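PDB 2PP1: L-talarate/galactarate dehydratase, which catalyses the magnesium-dependent dehydration of L-talarate and galactarate to 5-keto-4-deoxy-D-glucarate and, in competition with it, the epimerisation of L-talarate to galactarate. Local coordinates for residues 162-167 against 345-350; 297-302 against 324-329. All coordinates share one frame; numbering follows the deposited sequence.

In the fold
Both contacts join neighbouring parallel strands of the catalytic barrel, and their centres lie about 10 Å apart. Interaction 1 pairs the first barrel strand with the last; interaction 2 pairs the two strands just before that last one. The strands 324-325 and 346-349 are adjacent, and Trp346 N lies 3.1 Å from Leu325 O, a probable hydrogen bond. Nearer the active site, Glu348 OE1 lies 2.9 Å from Phe329 N, probably also hydrogen-bonded. Both contacts touch the bound hydroxamate LLH. Glu348 of interaction 1 and His328 of interaction 2 come within about 3 Å (nearest side-chain atoms). The side chain of His328 comes within about 4 Å of the magnesium ion and that of Glu348 within about 5 Å (nearest atoms).

Interaction 1: residues 162-167 against 345-350; sequences VQCYNT and PWLEHF. With LLH ((2R,3S,4R)-2,3,4-trihydroxy-5-(hydroxyamino)-5-oxopentanoic acid), chain H.
Glu348 turns CG away from its own backbone N (chi1 176°) and keeps its chain extended, so that the carboxylate reaches Thr167. Tyr165 instead holds CG between its backbone N and carbonyl carbon (chi1 75°), which leans the ring across to Glu348. Thr167 OG1 donates a short hydrogen bond of 2.6 Å to Glu348 OE2, on the anti lone pair of that oxygen. The same OE2 forms a salt bridge with Lys195 and lies 2.7 Å from ON of the bound hydroxamate LLH, in keeping with the role of Glu348 in substrate binding. Glu348 CA sits over one face of the Tyr165 ring, 4.1 Å from its centroid. Trp346 CE3 comes to the edge of that ring, 3.9 Å from Tyr165 CD2. Gln163 CB lies over the six-membered ring of Trp346.

Strands 162-166 and 346-349 run parallel and close the (beta/alpha)7-beta barrel of the enolase superfamily, first strand against last. Four backbone bonds join them: Gln163 O accepts from Leu347 N, Leu347 O from Tyr165 N, Tyr165 O from His349 N, and His349 O from Thr167 N. Beside Gln163, a water links Gln163 N to Pro345 O. Tyr165, Trp346 and Glu348 face the barrel interior, where Trp250 meets both aromatic rings edge-to-face.

Cys164, Leu347, Asn166 and His349 lie on the outer face. Asn166 ND2 donates to His349 ND1 over 3.0 Å. The bond lies in both the amide plane and the imidazole plane, although these are turned 43° apart. The stronger polar partner of Asn166 is Ser168, whose OG also bonds to ND2. The His349 ring stacks on Tyr12 of the second subunit. Packing is tight where Val162 CG2 meets Leu347 CB at 3.3 Å.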
# COMPACT_ATOMS: atom_id res chain seq x y z
N VAL A 162 -18.98 -0.24 -8.22
CA VAL A 162 -18.81 1.18 -7.92
C VAL A 162 -19.71 2.08 -8.77
O VAL A 162 -19.94 1.81 -9.96
CB VAL A 162 -17.32 1.62 -8.11
CG1 VAL A 162 -16.38 0.51 -7.64
CG2 VAL A 162 -17.04 1.97 -9.54
N GLN A 163 -20.23 3.14 -8.15
CA GLN A 163 -21.10 4.11 -8.82
C GLN A 163 -20.41 4.52 -10.11
O GLN A 163 -19.20 4.77 -10.12
CB GLN A 163 -21.28 5.36 -7.96
CG GLN A 163 -21.80 5.09 -6.58
CD GLN A 163 -21.84 6.35 -5.74
OE1 GLN A 163 -20.82 7.02 -5.55
NE2 GLN A 163 -23.01 6.67 -5.23
N CYS A 164 -21.17 4.62 -11.19
CA CYS A 164 -20.58 4.95 -12.48
C CYS A 164 -21.36 6.03 -13.21
O CYS A 164 -22.58 5.99 -13.27
CB CYS A 164 -20.52 3.67 -13.33
SG CYS A 164 -19.69 3.87 -14.90
N TYR A 165 -20.64 6.99 -13.77
CA TYR A 165 -21.28 8.08 -14.50
C TYR A 165 -20.69 8.12 -15.91
O TYR A 165 -19.55 7.70 -16.12
CB TYR A 165 -21.04 9.43 -13.79
CG TYR A 165 -19.64 9.98 -13.97
CD1 TYR A 165 -19.31 10.77 -15.07
CD2 TYR A 165 -18.63 9.67 -13.06
CE1 TYR A 165 -18.01 11.24 -15.26
CE2 TYR A 165 -17.34 10.13 -13.23
CZ TYR A 165 -17.03 10.92 -14.34
OH TYR A 165 -15.75 11.38 -14.49
N ASN A 166 -21.46 8.62 -16.86
CA ASN A 166 -20.97 8.70 -18.24
C ASN A 166 -20.45 10.09 -18.62
O ASN A 166 -21.00 11.10 -18.19
CB ASN A 166 -22.07 8.30 -19.23
CG ASN A 166 -21.69 8.65 -20.67
OD1 ASN A 166 -22.00 9.74 -21.16
ND2 ASN A 166 -20.98 7.74 -21.33
N THR A 167 -19.41 10.10 -19.44
CA THR A 167 -18.79 11.34 -19.90
C THR A 167 -18.86 11.50 -21.42
O THR A 167 -19.03 12.62 -21.92
CB THR A 167 -17.30 11.41 -19.50
OG1 THR A 167 -17.18 11.46 -18.08
CG2 THR A 167 -16.63 12.64 -20.10
N PRO A 345 -16.38 5.88 -3.93
CA PRO A 345 -15.85 6.53 -5.13
C PRO A 345 -16.80 6.57 -6.31
O PRO A 345 -17.94 6.11 -6.23
CB PRO A 345 -14.63 5.69 -5.45
CG PRO A 345 -15.16 4.30 -5.19
CD PRO A 345 -16.01 4.45 -3.92
N TRP A 346 -16.32 7.13 -7.42
CA TRP A 346 -17.07 7.21 -8.67
C TRP A 346 -16.17 6.68 -9.77
O TRP A 346 -14.96 6.85 -9.72
CB TRP A 346 -17.46 8.64 -9.01
CG TRP A 346 -18.72 9.11 -8.37
CD1 TRP A 346 -18.84 9.78 -7.18
CD2 TRP A 346 -20.05 8.93 -8.87
NE1 TRP A 346 -20.16 10.03 -6.91
CE2 TRP A 346 -20.93 9.52 -7.93
CE3 TRP A 346 -20.58 8.33 -10.02
CZ2 TRP A 346 -22.32 9.53 -8.11
CZ3 TRP A 346 -21.97 8.34 -10.19
CH2 TRP A 346 -22.82 8.94 -9.24
N LEU A 347 -16.77 6.04 -10.76
CA LEU A 347 -16.03 5.49 -11.89
C LEU A 347 -16.51 6.22 -13.14
O LEU A 347 -17.70 6.44 -13.31
CB LEU A 347 -16.29 3.99 -12.02
CG LEU A 347 -15.51 3.23 -13.09
CD1 LEU A 347 -14.06 3.13 -12.67
CD2 LEU A 347 -16.11 1.82 -13.26
N GLU A 348 -15.58 6.58 -14.01
CA GLU A 348 -15.92 7.30 -15.24
C GLU A 348 -16.07 6.36 -16.43
O GLU A 348 -15.20 5.54 -16.70
CB GLU A 348 -14.86 8.37 -15.53
CG GLU A 348 -15.05 9.13 -16.83
CD GLU A 348 -14.17 10.39 -16.93
OE1 GLU A 348 -13.03 10.37 -16.43
OE2 GLU A 348 -14.63 11.39 -17.51
N HIS A 349 -17.19 6.50 -17.14
CA HIS A 349 -17.45 5.64 -18.29
C HIS A 349 -17.30 6.28 -19.67
O HIS A 349 -17.73 7.42 -19.91
CB HIS A 349 -18.86 5.04 -18.19
CG HIS A 349 -19.33 4.40 -19.46
ND1 HIS A 349 -19.84 5.13 -20.52
CD2 HIS A 349 -19.31 3.11 -19.88
CE1 HIS A 349 -20.10 4.32 -21.53
NE2 HIS A 349 -19.79 3.09 -21.17
N PHE A 350 -16.66 5.52 -20.55
CA PHE A 350 -16.43 5.87 -21.96
C PHE A 350 -16.57 4.49 -22.60
O PHE A 350 -16.20 3.49 -21.97
CB PHE A 350 -15.00 6.35 -22.22
CG PHE A 350 -14.76 7.81 -21.94
CD1 PHE A 350 -14.53 8.26 -20.64
CD2 PHE A 350 -14.70 8.72 -22.99
CE1 PHE A 350 -14.24 9.60 -20.39
CE2 PHE A 350 -14.41 10.07 -22.75
CZ PHE A 350 -14.18 10.51 -21.45
O5A LLH H . -11.29 15.27 -25.57
C5 LLH H . -10.42 15.08 -24.69
O5B LLH H . -9.35 15.73 -24.58
C4 LLH H . -10.66 13.96 -23.67
O4 LLH H . -11.74 13.12 -24.08
C3 LLH H . -10.94 14.59 -22.30
O3 LLH H . -12.05 15.50 -22.39
C2 LLH H . -11.26 13.53 -21.21
O2 LLH H . -10.04 12.82 -21.01
C1 LLH H . -11.76 14.11 -19.86
O1 LLH H . -11.30 15.14 -19.39
N LLH H . -12.74 13.41 -19.25
ON LLH H . -13.02 13.53 -17.90
O HOH W 1 -18.96 3.57 -5.73

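Interaction 2: residues 297-302 against 324-329. With LLH ((2R,3S,4R)-2,3,4-trihydroxy-5-(hydroxyamino)-5-oxopentanoic acid), chain H.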
# COMPACT_ATOMS: atom_id res chain seq x y z
N PHE A 297 -12.55 16.16 -4.51
CA PHE A 297 -12.42 14.88 -5.19
C PHE A 297 -11.05 14.86 -5.85
O PHE A 297 -10.66 15.82 -6.54
CB PHE A 297 -13.48 14.71 -6.29
CG PHE A 297 -14.85 14.32 -5.79
CD1 PHE A 297 -15.73 15.27 -5.30
CD2 PHE A 297 -15.26 12.98 -5.83
CE1 PHE A 297 -17.00 14.91 -4.87
CE2 PHE A 297 -16.52 12.61 -5.39
CZ PHE A 297 -17.40 13.57 -4.91
N VAL A 298 -10.30 13.79 -5.62
CA VAL A 298 -8.99 13.63 -6.22
C VAL A 298 -9.23 12.68 -7.39
O VAL A 298 -9.84 11.62 -7.22
CB VAL A 298 -7.99 13.01 -5.22
CG1 VAL A 298 -6.64 12.74 -5.90
CG2 VAL A 298 -7.82 13.96 -4.04
N GLN A 299 -8.75 13.07 -8.57
CA GLN A 299 -8.95 12.28 -9.77
C GLN A 299 -7.65 11.81 -10.44
O GLN A 299 -7.22 12.37 -11.45
CB GLN A 299 -9.78 13.09 -10.77
CG GLN A 299 -11.10 13.56 -10.18
CD GLN A 299 -11.93 14.40 -11.13
OE1 GLN A 299 -11.57 15.54 -11.46
NE2 GLN A 299 -13.06 13.85 -11.57
N PRO A 300 -7.02 10.77 -9.88
CA PRO A 300 -5.77 10.27 -10.46
C PRO A 300 -6.10 9.43 -11.70
O PRO A 300 -7.25 9.05 -11.91
CB PRO A 300 -5.16 9.42 -9.34
CG PRO A 300 -6.05 9.68 -8.12
CD PRO A 300 -7.39 9.97 -8.70
N ASP A 301 -5.08 9.15 -12.50
CA ASP A 301 -5.21 8.37 -13.73
C ASP A 301 -4.00 7.43 -13.68
O ASP A 301 -2.87 7.87 -13.87
CB ASP A 301 -5.15 9.32 -14.93
CG ASP A 301 -5.21 8.60 -16.27
OD1 ASP A 301 -4.42 7.65 -16.47
OD2 ASP A 301 -6.03 8.99 -17.12
N ALA A 302 -4.24 6.15 -13.41
CA ALA A 302 -3.14 5.20 -13.30
C ALA A 302 -2.16 5.26 -14.48
O ALA A 302 -0.95 5.36 -14.28
CB ALA A 302 -3.69 3.78 -13.13
N LYS A 324 -12.56 12.34 -1.54
CA LYS A 324 -13.26 11.30 -2.27
C LYS A 324 -12.39 10.98 -3.50
O LYS A 324 -11.56 11.80 -3.90
CB LYS A 324 -14.63 11.78 -2.75
CG LYS A 324 -15.64 12.11 -1.65
CD LYS A 324 -16.08 10.88 -0.88
CE LYS A 324 -17.28 11.18 0.04
NZ LYS A 324 -18.51 11.60 -0.73
N LEU A 325 -12.60 9.81 -4.09
CA LEU A 325 -11.82 9.41 -5.26
C LEU A 325 -12.71 9.24 -6.47
O LEU A 325 -13.77 8.62 -6.39
CB LEU A 325 -11.10 8.08 -5.01
CG LEU A 325 -10.07 7.68 -6.08
CD1 LEU A 325 -8.77 8.45 -5.83
CD2 LEU A 325 -9.80 6.18 -6.04
N ALA A 326 -12.29 9.81 -7.59
CA ALA A 326 -13.03 9.70 -8.85
C ALA A 326 -11.97 9.61 -9.94
O ALA A 326 -11.61 10.61 -10.56
CB ALA A 326 -13.93 10.91 -9.08
N PRO A 327 -11.43 8.40 -10.17
CA PRO A 327 -10.39 8.16 -11.18
C PRO A 327 -10.85 8.61 -12.55
O PRO A 327 -12.03 8.57 -12.86
CB PRO A 327 -10.17 6.65 -11.11
CG PRO A 327 -10.51 6.34 -9.66
CD PRO A 327 -11.75 7.15 -9.45
N HIS A 328 -9.90 9.04 -13.38
CA HIS A 328 -10.22 9.51 -14.73
C HIS A 328 -10.00 8.49 -15.83
O HIS A 328 -8.94 7.86 -15.90
CB HIS A 328 -9.40 10.77 -15.03
CG HIS A 328 -9.30 11.11 -16.48
ND1 HIS A 328 -8.26 10.66 -17.28
CD2 HIS A 328 -10.08 11.87 -17.28
CE1 HIS A 328 -8.42 11.14 -18.50
NE2 HIS A 328 -9.51 11.87 -18.53
N PHE A 329 -11.00 8.31 -16.69
CA PHE A 329 -10.90 7.42 -17.84
C PHE A 329 -10.54 5.98 -17.43
O PHE A 329 -10.83 5.56 -16.30
CB PHE A 329 -9.84 8.00 -18.79
CG PHE A 329 -9.89 7.46 -20.20
CD1 PHE A 329 -11.07 7.48 -20.94
CD2 PHE A 329 -8.74 6.98 -20.82
CE1 PHE A 329 -11.10 7.04 -22.27
CE2 PHE A 329 -8.75 6.53 -22.14
CZ PHE A 329 -9.93 6.56 -22.87
O5A LLH H . -11.29 15.27 -25.57
C5 LLH H . -10.42 15.08 -24.69
O5B LLH H . -9.35 15.73 -24.58
C4 LLH H . -10.66 13.96 -23.67
O4 LLH H . -11.74 13.12 -24.08
C3 LLH H . -10.94 14.59 -22.30
O3 LLH H . -12.05 15.50 -22.39
C2 LLH H . -11.26 13.53 -21.21
O2 LLH H . -10.04 12.82 -21.01
C1 LLH H . -11.76 14.11 -19.86
O1 LLH H . -11.30 15.14 -19.39
N LLH H . -12.74 13.41 -19.25
ON LLH H . -13.02 13.53 -17.90
O HOH W 2 -13.55 11.19 -12.68
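Phe297 pairs with Lys324 and Val298 with Leu325 in two short parallel strands, 297-298 and 324-325. These are successive strands of the catalytic barrel, joined by a beta-alpha-beta crossover through helix 308-320. Backbone hydrogen bonds continue past the strands into the loops at their C-terminal ends. Val298 N donates to Lys324 O, Ala326 N to Val298 O, and His328 N to Pro300 O at 3.0 Å. This last bond lies beyond the strands and joins the two loops next to Asp301 and at His328.

Apolar and CH-pi contacts flank this ladder. Lys324 CB lies over one face of the Phe297 ring, 3.7 Å from its centroid, in a CH-pi contact. The two side chains run side by side in the same direction. Ala326 CB reaches Phe297 CD2 at 4.1 Å. On the other face of the sheet, Leu325 CD1 packs against Pro300 CD at 3.5 Å, and helices 283-291 and 308-320 cover Val298 and Pro300.

Three polar side chains, those of Gln299, Asp301 and His328, lie at the active-site end. Gln299 NE2 is hydrogen-bonded to Glu252 OE1, so Gln299 is a second-shell residue of the magnesium site. Asp301 is the N-cap of the helix that follows, with OD1 accepting from Arg304 N. With chi1 at 177° its CG swings away from the backbone N, which carries OD2 to His328 ND1, the donor of a 2.8 Å hydrogen bond. That bond uses the anti lone pair and lies in the imidazole plane, while the carboxylate is turned 38° from the ring. Tyr80 OH also bonds to OD2 and helps fix the carboxylate. Asp301 is thought to raise the basicity of His328, the proton donor and acceptor. Across the ring, His328 NE2 is hydrogen-bonded to the O2 hydroxyl of LLH at 2.7 Å.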